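Local structure of phosphatidylinositol-specific phospholipase C1 (Streptomyces antibioticus, 3H4X) at residues A[146-160]-A[223-235]. The protein belongs to the phosphatidylinositol-specific phospholipase C family, its single chain folded as a closed barrel of parallel strands surrounded by helices. Residues are numbered along the deposited sequence; the frame is centred on the assembly and turned at random.
With EOH (ethanol), chain L; EOH (ethanol), chain K.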
loop_
_atom_site.group_PDB
_atom_site.type_symbol
_atom_site.label_atom_id
_atom_site.label_comp_id
_atom_site.label_asym_id
_atom_site.label_seq_id
_atom_site.Cartn_x
_atom_site.Cartn_y
_atom_site.Cartn_z
ATOM N N ASP A 146 -12.074 -6.696 4.365
ATOM C CA ASP A 146 -11.409 -7.995 4.284
ATOM C C ASP A 146 -12.235 -8.989 3.462
ATOM O O ASP A 146 -11.701 -9.726 2.630
ATOM C CB ASP A 146 -11.205 -8.597 5.676
ATOM C CG ASP A 146 -10.081 -7.950 6.460
ATOM O OD1 ASP A 146 -9.232 -7.238 5.879
ATOM O OD2 ASP A 146 -10.047 -8.192 7.683
ATOM N N ALA A 147 -13.539 -9.030 3.723
ATOM C CA ALA A 147 -14.409 -10.001 3.067
ATOM C C ALA A 147 -14.418 -9.824 1.552
ATOM O O ALA A 147 -14.418 -10.803 0.805
ATOM C CB ALA A 147 -15.823 -9.921 3.626
ATOM N N LEU A 148 -14.428 -8.575 1.104
ATOM C CA LEU A 148 -14.421 -8.275 -0.322
ATOM C C LEU A 148 -13.113 -8.718 -0.963
ATOM O O LEU A 148 -13.109 -9.321 -2.034
ATOM C CB LEU A 148 -14.646 -6.781 -0.552
ATOM C CG LEU A 148 -14.540 -6.316 -2.007
ATOM C CD1 LEU A 148 -15.543 -7.027 -2.910
ATOM C CD2 LEU A 148 -14.726 -4.813 -2.077
ATOM N N ILE A 149 -11.997 -8.410 -0.314
ATOM C CA ILE A 149 -10.703 -8.811 -0.846
ATOM C C ILE A 149 -10.571 -10.335 -0.884
ATOM O O ILE A 149 -10.080 -10.889 -1.870
ATOM C CB ILE A 149 -9.544 -8.144 -0.075
ATOM C CG1 ILE A 149 -9.516 -6.643 -0.390
ATOM C CG2 ILE A 149 -8.214 -8.794 -0.428
ATOM C CD1 ILE A 149 -8.548 -5.848 0.441
ATOM N N ARG A 150 -11.029 -11.015 0.164
ATOM C CA ARG A 150 -11.019 -12.482 0.166
ATOM C C ARG A 150 -11.833 -13.025 -1.003
ATOM O O ARG A 150 -11.409 -13.953 -1.685
ATOM C CB ARG A 150 -11.573 -13.057 1.477
ATOM C CG ARG A 150 -10.667 -12.888 2.687
ATOM C CD ARG A 150 -11.028 -13.844 3.834
ATOM N NE ARG A 150 -12.449 -13.812 4.174
ATOM C CZ ARG A 150 -13.009 -12.928 4.997
ATOM N NH1 ARG A 150 -12.272 -11.987 5.580
ATOM N NH2 ARG A 150 -14.312 -12.982 5.237
ATOM N N GLN A 151 -13.006 -12.447 -1.228
ATOM C CA GLN A 151 -13.888 -12.902 -2.297
ATOM C C GLN A 151 -13.244 -12.736 -3.670
ATOM O O GLN A 151 -13.320 -13.625 -4.516
ATOM C CB GLN A 151 -15.218 -12.145 -2.238
ATOM C CG GLN A 151 -16.271 -12.639 -3.221
ATOM C CD GLN A 151 -16.289 -11.862 -4.520
ATOM O OE1 GLN A 151 -16.169 -10.637 -4.529
ATOM N NE2 GLN A 151 -16.466 -12.573 -5.632
ATOM N N LYS A 152 -12.605 -11.593 -3.891
ATOM C CA LYS A 152 -12.055 -11.282 -5.207
ATOM C C LYS A 152 -10.712 -11.946 -5.490
ATOM O O LYS A 152 -10.450 -12.369 -6.616
ATOM C CB LYS A 152 -11.917 -9.771 -5.381
ATOM C CG LYS A 152 -13.244 -9.036 -5.455
ATOM C CD LYS A 152 -13.945 -9.266 -6.780
ATOM C CE LYS A 152 -15.174 -8.379 -6.899
ATOM N NZ LYS A 152 -15.824 -8.512 -8.228
ATOM N N LEU A 153 -9.857 -12.018 -4.474
ATOM C CA LEU A 153 -8.459 -12.407 -4.680
ATOM C C LEU A 153 -8.044 -13.694 -3.973
ATOM O O LEU A 153 -7.063 -14.328 -4.359
ATOM C CB LEU A 153 -7.524 -11.278 -4.247
ATOM C CG LEU A 153 -7.569 -10.026 -5.116
ATOM C CD1 LEU A 153 -6.659 -8.953 -4.541
ATOM C CD2 LEU A 153 -7.168 -10.368 -6.543
ATOM N N GLY A 154 -8.767 -14.061 -2.922
ATOM C CA GLY A 154 -8.495 -15.300 -2.206
ATOM C C GLY A 154 -7.027 -15.528 -1.905
ATOM O O GLY A 154 -6.383 -14.714 -1.237
ATOM N N ASP A 155 -6.501 -16.643 -2.410
ATOM C CA ASP A 155 -5.161 -17.115 -2.069
ATOM C C ASP A 155 -4.031 -16.249 -2.616
ATOM O O ASP A 155 -2.865 -16.477 -2.295
ATOM C CB ASP A 155 -4.977 -18.571 -2.529
ATOM C CG ASP A 155 -4.939 -18.716 -4.047
ATOM O OD1 ASP A 155 -5.110 -17.708 -4.766
ATOM O OD2 ASP A 155 -4.735 -19.854 -4.526
ATOM N N ALA A 156 -4.367 -15.265 -3.440
ATOM C CA ALA A 156 -3.354 -14.393 -4.017
ATOM C C ALA A 156 -2.851 -13.336 -3.032
ATOM O O ALA A 156 -1.869 -12.654 -3.307
ATOM C CB ALA A 156 -3.885 -13.730 -5.274
ATOM N N VAL A 157 -3.518 -13.204 -1.890
ATOM C CA VAL A 157 -3.149 -12.191 -0.906
ATOM C C VAL A 157 -2.167 -12.731 0.127
ATOM O O VAL A 157 -2.340 -13.837 0.639
ATOM C CB VAL A 157 -4.392 -11.646 -0.180
ATOM C CG1 VAL A 157 -3.999 -10.575 0.834
ATOM C CG2 VAL A 157 -5.384 -11.097 -1.185
ATOM N N TYR A 158 -1.133 -11.950 0.421
ATOM C CA TYR A 158 -0.270 -12.224 1.557
ATOM C C TYR A 158 -0.607 -11.173 2.603
ATOM O O TYR A 158 -0.348 -9.988 2.404
ATOM C CB TYR A 158 1.202 -12.134 1.160
ATOM C CG TYR A 158 2.146 -12.598 2.250
ATOM C CD1 TYR A 158 2.473 -13.943 2.392
ATOM C CD2 TYR A 158 2.710 -11.694 3.138
ATOM C CE1 TYR A 158 3.341 -14.372 3.388
ATOM C CE2 TYR A 158 3.574 -12.115 4.137
ATOM C CZ TYR A 158 3.884 -13.455 4.259
ATOM O OH TYR A 158 4.743 -13.864 5.254
ATOM N N GLY A 159 -1.208 -11.611 3.703
ATOM C CA GLY A 159 -1.744 -10.701 4.712
ATOM C C GLY A 159 -1.116 -10.894 6.079
ATOM O O GLY A 159 -0.210 -11.710 6.243
ATOM N N PRO A 160 -1.589 -10.134 7.078
ATOM C CA PRO A 160 -1.032 -10.201 8.425
ATOM C C PRO A 160 -1.038 -11.599 9.021
ATOM O O PRO A 160 -0.121 -11.945 9.762
ATOM C CB PRO A 160 -1.954 -9.281 9.227
ATOM C CG PRO A 160 -2.408 -8.283 8.238
ATOM C CD PRO A 160 -2.572 -9.047 6.949
ATOM N N GLN A 223 -9.306 -13.639 18.884
ATOM C CA GLN A 223 -10.366 -14.593 18.586
ATOM C C GLN A 223 -9.843 -15.775 17.768
ATOM O O GLN A 223 -10.608 -16.665 17.398
ATOM C CB GLN A 223 -11.506 -13.883 17.842
ATOM C CG GLN A 223 -12.121 -12.718 18.623
ATOM C CD GLN A 223 -12.810 -11.687 17.734
ATOM O OE1 GLN A 223 -12.911 -11.860 16.518
ATOM N NE2 GLN A 223 -13.283 -10.605 18.345
ATOM N N GLY A 224 -8.541 -15.780 17.492
ATOM C CA GLY A 224 -7.919 -16.829 16.684
ATOM C C GLY A 224 -8.288 -16.752 15.212
ATOM O O GLY A 224 -8.243 -17.752 14.495
ATOM N N LYS A 225 -8.642 -15.555 14.759
ATOM C CA LYS A 225 -9.147 -15.367 13.400
ATOM C C LYS A 225 -8.280 -14.449 12.534
ATOM O O LYS A 225 -8.766 -13.862 11.569
ATOM C CB LYS A 225 -10.574 -14.824 13.452
ATOM C CG LYS A 225 -11.579 -15.822 14.011
ATOM C CD LYS A 225 -12.959 -15.207 14.175
ATOM C CE LYS A 225 -13.947 -16.228 14.720
ATOM N NZ LYS A 225 -15.159 -15.574 15.282
ATOM N N LEU A 226 -6.999 -14.330 12.866
ATOM C CA LEU A 226 -6.124 -13.432 12.119
ATOM C C LEU A 226 -6.022 -13.836 10.645
ATOM O O LEU A 226 -5.763 -12.998 9.781
ATOM C CB LEU A 226 -4.735 -13.375 12.760
ATOM C CG LEU A 226 -3.812 -12.277 12.231
ATOM C CD1 LEU A 226 -4.376 -10.886 12.524
ATOM C CD2 LEU A 226 -2.423 -12.440 12.826
ATOM N N ALA A 227 -6.238 -15.117 10.357
ATOM C CA ALA A 227 -6.090 -15.624 8.993
ATOM C C ALA A 227 -6.998 -14.931 7.986
ATOM O O ALA A 227 -6.698 -14.903 6.795
ATOM C CB ALA A 227 -6.319 -17.127 8.955
ATOM N N GLN A 228 -8.110 -14.376 8.452
ATOM C CA GLN A 228 -9.062 -13.767 7.530
ATOM C C GLN A 228 -8.754 -12.297 7.213
ATOM O O GLN A 228 -9.444 -11.684 6.398
ATOM C CB GLN A 228 -10.488 -13.932 8.051
ATOM C CG GLN A 228 -10.805 -13.080 9.258
ATOM C CD GLN A 228 -12.108 -13.491 9.915
ATOM O OE1 GLN A 228 -12.304 -14.659 10.262
ATOM N NE2 GLN A 228 -13.006 -12.529 10.098
ATOM N N SER A 229 -7.728 -11.735 7.854
ATOM C CA SER A 229 -7.305 -10.355 7.575
ATOM C C SER A 229 -6.606 -10.261 6.221
ATOM O O SER A 229 -6.061 -11.249 5.728
ATOM C CB SER A 229 -6.382 -9.829 8.680
ATOM O OG SER A 229 -5.153 -10.532 8.710
ATOM N N THR A 230 -6.602 -9.068 5.632
ATOM C CA THR A 230 -6.075 -8.919 4.277
ATOM C C THR A 230 -5.072 -7.788 4.081
ATOM O O THR A 230 -4.453 -7.716 3.024
ATOM C CB THR A 230 -7.204 -8.715 3.236
ATOM O OG1 THR A 230 -7.858 -7.459 3.473
ATOM C CG2 THR A 230 -8.214 -9.857 3.285
ATOM N N ALA A 231 -4.918 -6.909 5.068
ATOM C CA ALA A 231 -4.133 -5.692 4.870
ATOM C C ALA A 231 -3.275 -5.335 6.073
ATOM O O ALA A 231 -3.593 -5.692 7.210
ATOM C CB ALA A 231 -5.053 -4.530 4.525
ATOM N N PHE A 232 -2.196 -4.608 5.805
ATOM C CA PHE A 232 -1.315 -4.097 6.840
ATOM C C PHE A 232 -1.575 -2.611 7.056
ATOM O O PHE A 232 -1.381 -1.806 6.148
ATOM C CB PHE A 232 0.135 -4.290 6.409
ATOM C CG PHE A 232 0.552 -5.725 6.329
ATOM C CD1 PHE A 232 1.120 -6.349 7.427
ATOM C CD2 PHE A 232 0.379 -6.456 5.164
ATOM C CE1 PHE A 232 1.508 -7.670 7.370
ATOM C CE2 PHE A 232 0.764 -7.784 5.100
ATOM C CZ PHE A 232 1.332 -8.389 6.204
ATOM N N PRO A 233 -2.023 -2.234 8.259
ATOM C CA PRO A 233 -2.186 -0.812 8.529
ATOM C C PRO A 233 -0.810 -0.181 8.711
ATOM O O PRO A 233 0.079 -0.784 9.322
ATOM C CB PRO A 233 -2.962 -0.795 9.846
ATOM C CG PRO A 233 -2.562 -2.053 10.520
ATOM C CD PRO A 233 -2.379 -3.066 9.421
ATOM N N ALA A 234 -0.635 1.019 8.171
ATOM C CA ALA A 234 0.628 1.723 8.270
ATOM C C ALA A 234 0.510 2.930 9.190
ATOM O O ALA A 234 -0.568 3.513 9.341
ATOM C CB ALA A 234 1.083 2.171 6.890
ATOM N N VAL A 235 1.628 3.301 9.806
ATOM C CA VAL A 235 1.713 4.547 10.558
ATOM C C VAL A 235 2.124 5.643 9.582
ATOM O O VAL A 235 3.237 5.645 9.053
ATOM C CB VAL A 235 2.714 4.458 11.716
ATOM C CG1 VAL A 235 2.601 5.698 12.594
ATOM C CG2 VAL A 235 2.467 3.193 12.525
HETATM C C1 EOH L . -15.088 -12.969 12.421
HETATM C C2 EOH L . -16.272 -13.551 13.185
HETATM O O EOH L . -15.496 -12.130 11.362
HETATM C C1 EOH K . -16.670 -6.131 -9.788
HETATM C C2 EOH K . -16.605 -6.950 -11.072
HETATM O O EOH K . -17.624 -6.638 -8.883
HETATM O O HOH W 1 -12.073 -9.765 8.938
HETATM O O HOH W 2 -1.753 -7.599 2.646
#
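The carboxylate of D146, buried on helix 142-153, takes the hydroxyl of T230 on OD1 (OG1 to OD1 2.8 Å). The hydroxyl arrives on the anti side, 30° out of the carboxylate plane. T230 N adds a weak bond to the same OD1, which also pairs with Y213 OH of helix 209-222; OD2 is taken by H216 NE2 and by a water that accepts from Q228 NE2. Every acceptor of this buried group is thus engaged, and donors such as T230 and the water would probably favour its ionised form. Threonine suits its place because OG1 reaches the acid while CB and CG2 pack on I149 CG2.

One turn along the helix, R150 bends at chi3 (-50°) and brings NH1 to the backbone carbonyl of Q228, 3.0 Å from NH1 to O. The short 3-10 turn ending there is tied internally: S229 OG and S229 N both donate to L226 O, the hydroxyl from 2.8 Å and in the carbonyl plane.

Beyond the helix, the bare CA of G159 passes 4.7 Å from the CA of T230; glycine suits this approach, since a CB would clash with S229 O. A second water donates to both Y158 O and T230 O. P160 then lays its ring over one face of F232, CG standing 4.1 Å from the ring centroid, a CH-pi contact. P160 CG also sits 3.0 Å from A231 O, a buried carbonyl that finds no hydrogen-bonding partner in the model.

F232 belongs to strand 232-236, whose backbone pairs with strand 189-195, while A156 and Y158 bond to F189 of that neighbour. The contact thereby joins helix 142-153, and the turn leading from it to helix 160-164, to the loop entering strand 232-236, as in a TIM-type beta/alpha barrel.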